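Local coordinates for ammonium transporter (Kuenenia stuttgartiensis, PDB 6EU6), which probably senses ammonium through an Amt-type membrane domain and passes the signal on to a histidine kinase, at residues Gly222-Ser227 against Ala282-Val287; Pro289-Ala294 against Ala338-Lys343. One frame throughout, in Å; residues are numbered along the deposited sequence.

In the fold
The two contacts illustrate how contact chemistry can differ with depth in an all-helical membrane fold. Interaction 1 is buried and joins the end of helix 206-226 to the loop after helix 266-280 through a pair of polar side chains. Interaction 2 lies nearer the surface, where helices 289-312 and 322-340 meet by packing of a serine and an alanine against a phenylalanine ring, with a water bridge added. They share no helix but follow one another along the chain, since loop 282-287 leads almost directly into segment 289-294. They also touch: Met-286 O and Gln-342 N lie 2.8 Å apart, a probable hydrogen bond, and Val-287 packs against Phe-340.

Interaction 1: residues Gly222-Ser227 against Ala282-Val287; sequences GFNGGS and ASSNMV
Near the end of transmembrane helix 206-226, Asn-224 meets Ser-284 of the loop that leads toward helix 289-312, a buried polar pair between helix and turn. Each side chain leaves its backbone toward the other. With chi1 at 56°, OG lies between the backbone N and the carbonyl carbon of Ser-284 and meets the end of the Asn-224 amide. The modelled ND2 of Asn-224 lies 2.5 Å from Ser-284 OG, though the amide is probably turned over in the model. The amide carbon CG of Asn-224 sits 3.4 Å from Ser-284 OG.

The backbone round Ser-284 is fixed by a turn: Ser-284 and Asn-285 form the central pair of a type I beta turn, closed by Met-286 N bonding to Ser-283 O at 2.9 Å. Three residues on from Asn-224, Ser-227 OG donates to Phe-223 O over 2.8 Å, almost in line with the carbonyl (168°), and ties the last turn of the helix to itself. Val-238 and Thr-242 of helix 234-261 touch both Asn-224 and Ser-284. An alanine in place of Asn-224 would probably leave the Ser-284 hydroxyl without the amide beside it and open a gap beside the turn. The preceding Phe-223 stacks on Phe-103 and meets His-171, an arrangement consistent with the phenylalanine gate and histidine-lined pore of the Amt fold.

Interaction 2: residues Pro289-Ala294 against Ala338-Lys343; sequences PVSAVA and AIFAQK
Phe-340 and Ser-291 each swing the first heavy atom beyond CB to the side opposite their own carbonyl carbon (chi1 -67° and -56°), which sends the ring toward helix 289-312 and leaves the serine hydroxyl beside its backbone N. The CD1 corner of the ring then rests on Ser-291 CB at 3.6 Å. One turn further along, the methyl of Ala-294 approaches the same ring obliquely, its CB lying 4.1 Å from Phe-340 CE1. The carbonyl oxygen of Ser-291 stands over one face, while Ile-339 CG2 lies on the opposite face, 3.6 Å above the plane and toward the rim. The ring is thus set between its own helix and the neighbouring one.

A water links the Ser-291 hydroxyl to the backbone carbonyl of Phe-340. It donates to Phe-340 O at 2.6 Å and lies 2.7 Å from Ser-291 OG, a hydrogen bond whose direction is not settled. The same hydroxyl is also bonded to Thr-288 OG1. Ala-341 is the first residue to depart from helical geometry, and the water supplies a donor to a carbonyl at this helix end. At the start of helix 289-312, Pro-289 and Val-290 pack on Phe-59 of a second subunit. Between these two segments the direct contact is therefore van der Waals packing against one ring, with carbon atoms of Ser-291 and Ala-294 nearest, while solvent, rather than a direct bond, joins the serine to the helix end.

Interaction 1: residues Gly222-Ser227 against Ala282-Val287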
loop_
_atom_site.group_PDB
_atom_site.type_symbol
_atom_site.label_atom_id
_atom_site.label_comp_id
_atom_site.label_asym_id
_atom_site.label_seq_id
_atom_site.Cartn_x
_atom_site.Cartn_y
_atom_site.Cartn_z
ATOM N N GLY A 222 -7.371 -4.779 -8.034
ATOM C CA GLY A 222 -6.876 -6.140 -8.216
ATOM C C GLY A 222 -8.012 -7.156 -8.200
ATOM O O GLY A 222 -8.027 -8.142 -8.928
ATOM N N PHE A 223 -8.945 -6.934 -7.300
ATOM C CA PHE A 223 -10.106 -7.845 -7.174
ATOM C C PHE A 223 -10.821 -8.008 -8.492
ATOM O O PHE A 223 -11.014 -9.148 -8.990
ATOM C CB PHE A 223 -10.991 -7.252 -6.083
ATOM C CG PHE A 223 -11.818 -8.241 -5.355
ATOM C CD1 PHE A 223 -13.092 -8.550 -5.850
ATOM C CD2 PHE A 223 -11.463 -8.671 -4.120
ATOM C CE1 PHE A 223 -13.903 -9.431 -5.136
ATOM C CE2 PHE A 223 -12.233 -9.614 -3.436
ATOM C CZ PHE A 223 -13.446 -9.994 -3.977
ATOM N N ASN A 224 -11.086 -6.859 -9.148
ATOM C CA ASN A 224 -11.739 -6.827 -10.453
ATOM C C ASN A 224 -10.808 -7.141 -11.634
ATOM O O ASN A 224 -11.069 -8.041 -12.420
ATOM C CB ASN A 224 -12.423 -5.481 -10.682
ATOM C CG ASN A 224 -13.768 -5.371 -9.937
ATOM O OD1 ASN A 224 -13.860 -4.868 -8.863
ATOM N ND2 ASN A 224 -14.807 -5.800 -10.585
ATOM N N GLY A 225 -9.732 -6.382 -11.770
ATOM C CA GLY A 225 -8.767 -6.629 -12.833
ATOM C C GLY A 225 -8.214 -8.034 -12.853
ATOM O O GLY A 225 -7.998 -8.612 -13.924
ATOM N N GLY A 226 -7.861 -8.540 -11.691
ATOM C CA GLY A 226 -7.281 -9.896 -11.571
ATOM C C GLY A 226 -8.296 -10.952 -12.026
ATOM O O GLY A 226 -7.902 -12.071 -12.489
ATOM N N SER A 227 -9.599 -10.633 -11.940
ATOM C CA SER A 227 -10.628 -11.650 -12.254
ATOM C C SER A 227 -10.728 -11.970 -13.759
ATOM O O SER A 227 -11.389 -12.936 -14.135
ATOM C CB SER A 227 -11.990 -11.340 -11.626
ATOM O OG SER A 227 -11.969 -11.454 -10.192
ATOM N N ALA A 282 -19.619 -7.330 -9.844
ATOM C CA ALA A 282 -20.399 -8.383 -10.579
ATOM C C ALA A 282 -20.164 -8.290 -12.070
ATOM O O ALA A 282 -20.355 -9.263 -12.768
ATOM C CB ALA A 282 -21.886 -8.218 -10.349
ATOM N N SER A 283 -19.832 -7.102 -12.567
ATOM C CA SER A 283 -19.979 -6.839 -13.971
ATOM C C SER A 283 -18.902 -6.000 -14.602
ATOM O O SER A 283 -19.014 -5.623 -15.769
ATOM C CB SER A 283 -21.317 -6.147 -14.203
ATOM O OG SER A 283 -21.291 -4.863 -13.623
ATOM N N SER A 284 -17.808 -5.736 -13.903
ATOM C CA SER A 284 -16.883 -4.711 -14.413
ATOM C C SER A 284 -16.227 -5.095 -15.740
ATOM O O SER A 284 -15.727 -4.222 -16.423
ATOM C CB SER A 284 -15.817 -4.353 -13.359
ATOM O OG SER A 284 -15.180 -5.535 -13.004
ATOM N N ASN A 285 -16.218 -6.382 -16.131
ATOM C CA ASN A 285 -15.627 -6.783 -17.403
ATOM C C ASN A 285 -16.606 -6.667 -18.580
ATOM O O ASN A 285 -16.196 -6.822 -19.736
ATOM C CB ASN A 285 -15.171 -8.229 -17.328
ATOM C CG ASN A 285 -16.347 -9.205 -17.081
ATOM O OD1 ASN A 285 -17.291 -8.934 -16.314
ATOM N ND2 ASN A 285 -16.285 -10.339 -17.720
ATOM N N MET A 286 -17.866 -6.365 -18.317
ATOM C CA MET A 286 -18.903 -6.489 -19.360
ATOM C C MET A 286 -19.743 -5.295 -19.566
ATOM O O MET A 286 -20.691 -5.344 -20.364
ATOM C CB MET A 286 -19.803 -7.729 -19.134
ATOM C CG MET A 286 -20.515 -7.860 -17.833
ATOM S SD MET A 286 -21.251 -9.523 -17.464
ATOM C CE MET A 286 -19.904 -10.537 -17.711
ATOM N N VAL A 287 -19.386 -4.205 -18.903
ATOM C CA VAL A 287 -20.142 -2.949 -19.005
ATOM C C VAL A 287 -19.217 -1.873 -19.535
ATOM O O VAL A 287 -18.004 -2.049 -19.550
ATOM C CB VAL A 287 -20.792 -2.511 -17.677
ATOM C CG1 VAL A 287 -21.641 -3.629 -17.115
ATOM C CG2 VAL A 287 -19.764 -2.064 -16.606
#

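Interaction 2: residues Pro289-Ala294 against Ala338-Lys343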
loop_
_atom_site.group_PDB
_atom_site.type_symbol
_atom_site.label_atom_id
_atom_site.label_comp_id
_atom_site.label_asym_id
_atom_site.label_seq_id
_atom_site.Cartn_x
_atom_site.Cartn_y
_atom_site.Cartn_z
ATOM N N PRO A 289 -17.941 2.289 -19.405
ATOM C CA PRO A 289 -17.743 3.194 -18.294
ATOM C C PRO A 289 -18.991 3.998 -17.918
ATOM O O PRO A 289 -19.226 4.194 -16.715
ATOM C CB PRO A 289 -16.635 4.115 -18.786
ATOM C CG PRO A 289 -15.878 3.295 -19.759
ATOM C CD PRO A 289 -16.923 2.456 -20.453
ATOM N N VAL A 290 -19.826 4.398 -18.909
ATOM C CA VAL A 290 -21.045 5.075 -18.559
ATOM C C VAL A 290 -22.010 4.189 -17.792
ATOM O O VAL A 290 -22.622 4.660 -16.848
ATOM C CB VAL A 290 -21.746 5.803 -19.770
ATOM C CG1 VAL A 290 -23.112 6.346 -19.376
ATOM C CG2 VAL A 290 -20.904 7.001 -20.186
ATOM N N SER A 291 -22.129 2.915 -18.123
ATOM C CA SER A 291 -22.991 2.054 -17.312
ATOM C C SER A 291 -22.426 1.856 -15.882
ATOM O O SER A 291 -23.192 1.638 -14.892
ATOM C CB SER A 291 -23.124 0.700 -17.946
ATOM O OG SER A 291 -23.588 0.764 -19.259
ATOM N N ALA A 292 -21.097 1.846 -15.778
ATOM C CA ALA A 292 -20.412 1.739 -14.424
ATOM C C ALA A 292 -20.802 2.950 -13.607
ATOM O O ALA A 292 -21.081 2.827 -12.428
ATOM C CB ALA A 292 -18.922 1.599 -14.586
ATOM N N VAL A 293 -20.838 4.141 -14.234
ATOM C CA VAL A 293 -21.306 5.344 -13.574
ATOM C C VAL A 293 -22.791 5.194 -13.090
ATOM O O VAL A 293 -23.143 5.504 -11.935
ATOM C CB VAL A 293 -21.112 6.544 -14.485
ATOM C CG1 VAL A 293 -21.910 7.735 -13.951
ATOM C CG2 VAL A 293 -19.672 6.904 -14.620
ATOM N N ALA A 294 -23.652 4.673 -13.960
ATOM C CA ALA A 294 -25.069 4.470 -13.584
ATOM C C ALA A 294 -25.205 3.471 -12.447
ATOM O O ALA A 294 -25.985 3.680 -11.513
ATOM C CB ALA A 294 -25.867 4.053 -14.791
ATOM N N ALA A 338 -27.777 -8.176 -15.496
ATOM C CA ALA A 338 -28.838 -8.351 -16.544
ATOM C C ALA A 338 -29.199 -7.053 -17.274
ATOM O O ALA A 338 -29.471 -7.080 -18.475
ATOM C CB ALA A 338 -30.107 -9.001 -15.962
ATOM N N ILE A 339 -29.200 -5.951 -16.540
ATOM C CA ILE A 339 -29.601 -4.646 -17.075
ATOM C C ILE A 339 -28.524 -4.073 -17.921
ATOM O O ILE A 339 -28.832 -3.526 -18.974
ATOM C CB ILE A 339 -29.956 -3.685 -15.976
ATOM C CG1 ILE A 339 -30.975 -4.308 -15.058
ATOM C CG2 ILE A 339 -30.445 -2.346 -16.500
ATOM C CD1 ILE A 339 -32.094 -4.995 -15.806
ATOM N N PHE A 340 -27.258 -4.243 -17.529
ATOM C CA PHE A 340 -26.203 -3.429 -18.143
ATOM C C PHE A 340 -25.178 -4.141 -18.947
ATOM O O PHE A 340 -24.455 -3.493 -19.778
ATOM C CB PHE A 340 -25.446 -2.589 -17.071
ATOM C CG PHE A 340 -26.277 -1.538 -16.440
ATOM C CD1 PHE A 340 -26.484 -0.343 -17.080
ATOM C CD2 PHE A 340 -26.907 -1.745 -15.265
ATOM C CE1 PHE A 340 -27.285 0.618 -16.515
ATOM C CE2 PHE A 340 -27.688 -0.801 -14.678
ATOM C CZ PHE A 340 -27.890 0.411 -15.292
ATOM N N ALA A 341 -25.012 -5.421 -18.711
ATOM C CA ALA A 341 -23.978 -6.156 -19.372
ATOM C C ALA A 341 -24.175 -6.167 -20.887
ATOM O O ALA A 341 -25.318 -6.154 -21.371
ATOM C CB ALA A 341 -23.903 -7.576 -18.865
ATOM N N GLN A 342 -23.049 -6.143 -21.597
ATOM C CA GLN A 342 -23.002 -6.346 -23.031
ATOM C C GLN A 342 -23.657 -7.679 -23.378
ATOM O O GLN A 342 -23.365 -8.720 -22.766
ATOM C CB GLN A 342 -21.549 -6.314 -23.514
ATOM C CG GLN A 342 -21.420 -6.152 -25.007
ATOM C CD GLN A 342 -22.181 -4.924 -25.457
ATOM O OE1 GLN A 342 -21.969 -3.840 -24.905
ATOM N NE2 GLN A 342 -23.111 -5.088 -26.419
ATOM N N LYS A 343 -24.529 -7.666 -24.376
ATOM C CA LYS A 343 -25.328 -8.863 -24.670
ATOM C C LYS A 343 -24.532 -10.139 -24.938
ATOM O O LYS A 343 -24.911 -11.178 -24.494
ATOM C CB LYS A 343 -26.409 -8.601 -25.730
ATOM C CG LYS A 343 -27.702 -8.080 -25.094
ATOM C CD LYS A 343 -28.968 -8.106 -25.968
ATOM C CE LYS A 343 -29.978 -9.221 -25.648
ATOM N NZ LYS A 343 -31.375 -8.703 -25.485
HETATM O O HOH W 1 -22.916 -1.563 -20.503
#